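Local coordinates for glucose-inhibited division protein A-related protein, probable oxidoreductase (Thermus thermophilus, PDB 2CUL), which binds flavin-adenine dinucleotide in a Rossmann-type fold and is probably an oxidoreductase related to the glucose-inhibited division protein A family, at residues 11-16 with 40-45. Sequence-based numbering, arbitrary orientation.
Sequences AGFSGA and MMPFLP. With FAD (flavin-adenine dinucleotide), chain B.
The dinucleotide-binding turn of the Rossmann fold, where strand 6-9 gives way to helix 13-24, packs here against the loop 40-45 that runs on to the flavin ring. The two backbones are tied where Met40 N donates to Ala11 O, 2.9 Å away. Gly12 and Gly15 belong to a sequence that fits the GxGxxG pattern; at Gly12 the absence of a side chain lets CA come within 3.2 Å of FAD O5B. Both phosphates are then gripped at the N-terminal end of the helix, whose dipole probably favours their negative charge: Phe13 N donates a hydrogen bond to FAD O2A, while Ser14 gives both its N and its OG to FAD O1P, the backbone bond nearly straight at 170°. Serine suits this place because its short side chain carries a donor: with OG between the backbone N and the carbonyl carbon (chi1 62°), the hydroxyl turns to the same oxygen that its own amide holds.

The Phe13 side chain lies between turn and loop. Met40, bent at chi2 and chi3, curls its thioether over one face of the ring in a Met-aromatic contact, SD 4.4 Å from the centroid and displaced toward the rim, with CE continuing along CD1 and CE1. The flexible, polarisable chain also lets SD rest on Ala16 CB, a methyl short enough to admit it. Met41 O and Pro42 CA meet the ring at its edge, and Tyr213 of helix 213-230 stacks with it.

Farther along, Phe43 lays a ring face on the isoalloxazine, FAD C6 lying over the middle of the ring, 3.3 Å above its plane, and Arg140 makes a cation-pi contact with Phe43. Leu44 N donates a weak hydrogen bond to FAD O4, and Leu44 CB lies 3.2 Å from FAD O4.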
# COMPACT_ATOMS: atom_id res chain seq x y z
N ALA A 11 3.85 -2.20 -0.88
CA ALA A 11 4.20 -3.22 0.11
C ALA A 11 4.39 -2.61 1.49
O ALA A 11 5.39 -2.87 2.17
CB ALA A 11 5.47 -3.94 -0.32
N GLY A 12 3.43 -1.78 1.89
CA GLY A 12 3.49 -1.15 3.19
C GLY A 12 2.66 -1.90 4.21
O GLY A 12 2.28 -3.05 3.98
N PHE A 13 2.34 -1.25 5.32
CA PHE A 13 1.58 -1.92 6.37
C PHE A 13 0.23 -2.49 5.95
O PHE A 13 -0.12 -3.59 6.38
CB PHE A 13 1.42 -0.98 7.57
CG PHE A 13 2.71 -0.79 8.33
CD1 PHE A 13 3.03 -1.62 9.40
CD2 PHE A 13 3.63 0.18 7.93
CE1 PHE A 13 4.25 -1.50 10.06
CE2 PHE A 13 4.86 0.31 8.58
CZ PHE A 13 5.17 -0.53 9.65
N SER A 14 -0.52 -1.79 5.10
CA SER A 14 -1.81 -2.32 4.68
C SER A 14 -1.68 -3.29 3.51
O SER A 14 -2.28 -4.35 3.51
CB SER A 14 -2.77 -1.18 4.30
OG SER A 14 -2.29 -0.41 3.21
N GLY A 15 -0.88 -2.91 2.51
CA GLY A 15 -0.69 -3.76 1.34
C GLY A 15 -0.01 -5.08 1.62
O GLY A 15 -0.43 -6.12 1.12
N ALA A 16 1.05 -5.05 2.42
CA ALA A 16 1.77 -6.28 2.75
C ALA A 16 0.92 -7.19 3.63
O ALA A 16 0.97 -8.41 3.49
CB ALA A 16 3.08 -5.94 3.46
N MET A 40 7.49 -2.28 4.10
CA MET A 40 7.11 -2.24 5.51
C MET A 40 8.00 -1.34 6.37
O MET A 40 8.23 -1.63 7.54
CB MET A 40 7.13 -3.65 6.08
CG MET A 40 6.01 -4.54 5.60
SD MET A 40 4.45 -4.11 6.37
CE MET A 40 4.66 -4.90 8.00
N MET A 41 8.47 -0.24 5.80
CA MET A 41 9.31 0.70 6.54
C MET A 41 8.45 1.54 7.48
O MET A 41 7.47 2.15 7.05
CB MET A 41 10.05 1.63 5.58
CG MET A 41 11.04 2.57 6.26
SD MET A 41 12.42 1.68 7.03
CE MET A 41 13.37 1.24 5.55
N PRO A 42 8.79 1.58 8.77
CA PRO A 42 8.00 2.38 9.71
C PRO A 42 8.46 3.83 9.73
O PRO A 42 9.47 4.19 9.12
CB PRO A 42 8.28 1.73 11.07
CG PRO A 42 8.97 0.41 10.75
CD PRO A 42 9.73 0.71 9.50
N PHE A 43 7.70 4.66 10.43
CA PHE A 43 8.07 6.05 10.66
C PHE A 43 8.69 5.85 12.04
O PHE A 43 9.90 5.66 12.15
CB PHE A 43 6.82 6.93 10.71
CG PHE A 43 6.29 7.31 9.36
CD1 PHE A 43 6.83 8.38 8.66
CD2 PHE A 43 5.23 6.60 8.79
CE1 PHE A 43 6.32 8.76 7.41
CE2 PHE A 43 4.71 6.97 7.54
CZ PHE A 43 5.26 8.05 6.85
N LEU A 44 7.87 5.87 13.09
CA LEU A 44 8.39 5.61 14.43
C LEU A 44 8.34 4.10 14.66
O LEU A 44 7.54 3.39 14.03
CB LEU A 44 7.54 6.30 15.50
CG LEU A 44 7.63 7.82 15.62
CD1 LEU A 44 6.71 8.27 16.73
CD2 LEU A 44 9.07 8.23 15.90
N PRO A 45 9.19 3.58 15.55
CA PRO A 45 9.19 2.14 15.81
C PRO A 45 7.81 1.61 16.21
O PRO A 45 7.16 2.16 17.10
CB PRO A 45 10.20 1.99 16.95
CG PRO A 45 11.19 3.06 16.63
CD PRO A 45 10.31 4.24 16.25
PA FAD B . 2.85 2.67 3.57
O1A FAD B . 3.45 4.01 3.46
O2A FAD B . 3.22 1.79 4.71
O5B FAD B . 3.13 1.85 2.23
C5B FAD B . 2.87 2.45 0.96
C4B FAD B . 3.75 1.69 -0.04
O4B FAD B . 3.27 2.02 -1.34
C3B FAD B . 5.24 2.09 -0.01
O3B FAD B . 6.09 0.97 0.06
C2B FAD B . 5.40 2.89 -1.27
O2B FAD B . 6.71 2.98 -1.78
C1B FAD B . 4.39 2.21 -2.19
N9A FAD B . 3.96 3.00 -3.33
C8A FAD B . 3.34 4.23 -3.31
N7A FAD B . 3.07 4.68 -4.53
C5A FAD B . 3.54 3.70 -5.37
C6A FAD B . 3.55 3.59 -6.79
N6A FAD B . 3.06 4.51 -7.60
N1A FAD B . 4.11 2.45 -7.33
C2A FAD B . 4.63 1.47 -6.51
N3A FAD B . 4.65 1.52 -5.16
C4A FAD B . 4.10 2.65 -4.64
N1 FAD B . 1.39 5.39 12.27
C2 FAD B . 1.91 4.83 13.42
O2 FAD B . 1.39 3.89 13.95
N3 FAD B . 3.09 5.39 13.95
C4 FAD B . 3.75 6.47 13.41
O4 FAD B . 4.79 6.92 13.94
C4X FAD B . 3.21 7.04 12.24
N5 FAD B . 3.82 8.13 11.64
C5X FAD B . 3.29 8.70 10.50
C6 FAD B . 3.92 9.80 9.91
C7 FAD B . 3.43 10.41 8.74
C7M FAD B . 4.17 11.59 8.16
C8 FAD B . 2.24 9.87 8.14
C8M FAD B . 1.66 10.46 6.88
C9 FAD B . 1.58 8.76 8.72
C9A FAD B . 2.08 8.15 9.90
N10 FAD B . 1.45 7.01 10.53
C10 FAD B . 2.01 6.46 11.69
C1' FAD B . 0.18 6.40 9.97
C2' FAD B . 0.26 5.04 9.24
O2' FAD B . 0.41 4.01 10.19
C3' FAD B . 1.43 4.97 8.23
O3' FAD B . 1.31 5.99 7.24
C4' FAD B . 1.48 3.63 7.47
O4' FAD B . 2.72 3.49 6.78
C5' FAD B . 0.30 3.57 6.49
O5' FAD B . 0.31 2.30 5.80
P FAD B . 0.05 2.17 4.24
O1P FAD B . 0.11 0.72 3.99
O2P FAD B . -1.21 2.87 3.85
O3P FAD B . 1.25 2.92 3.55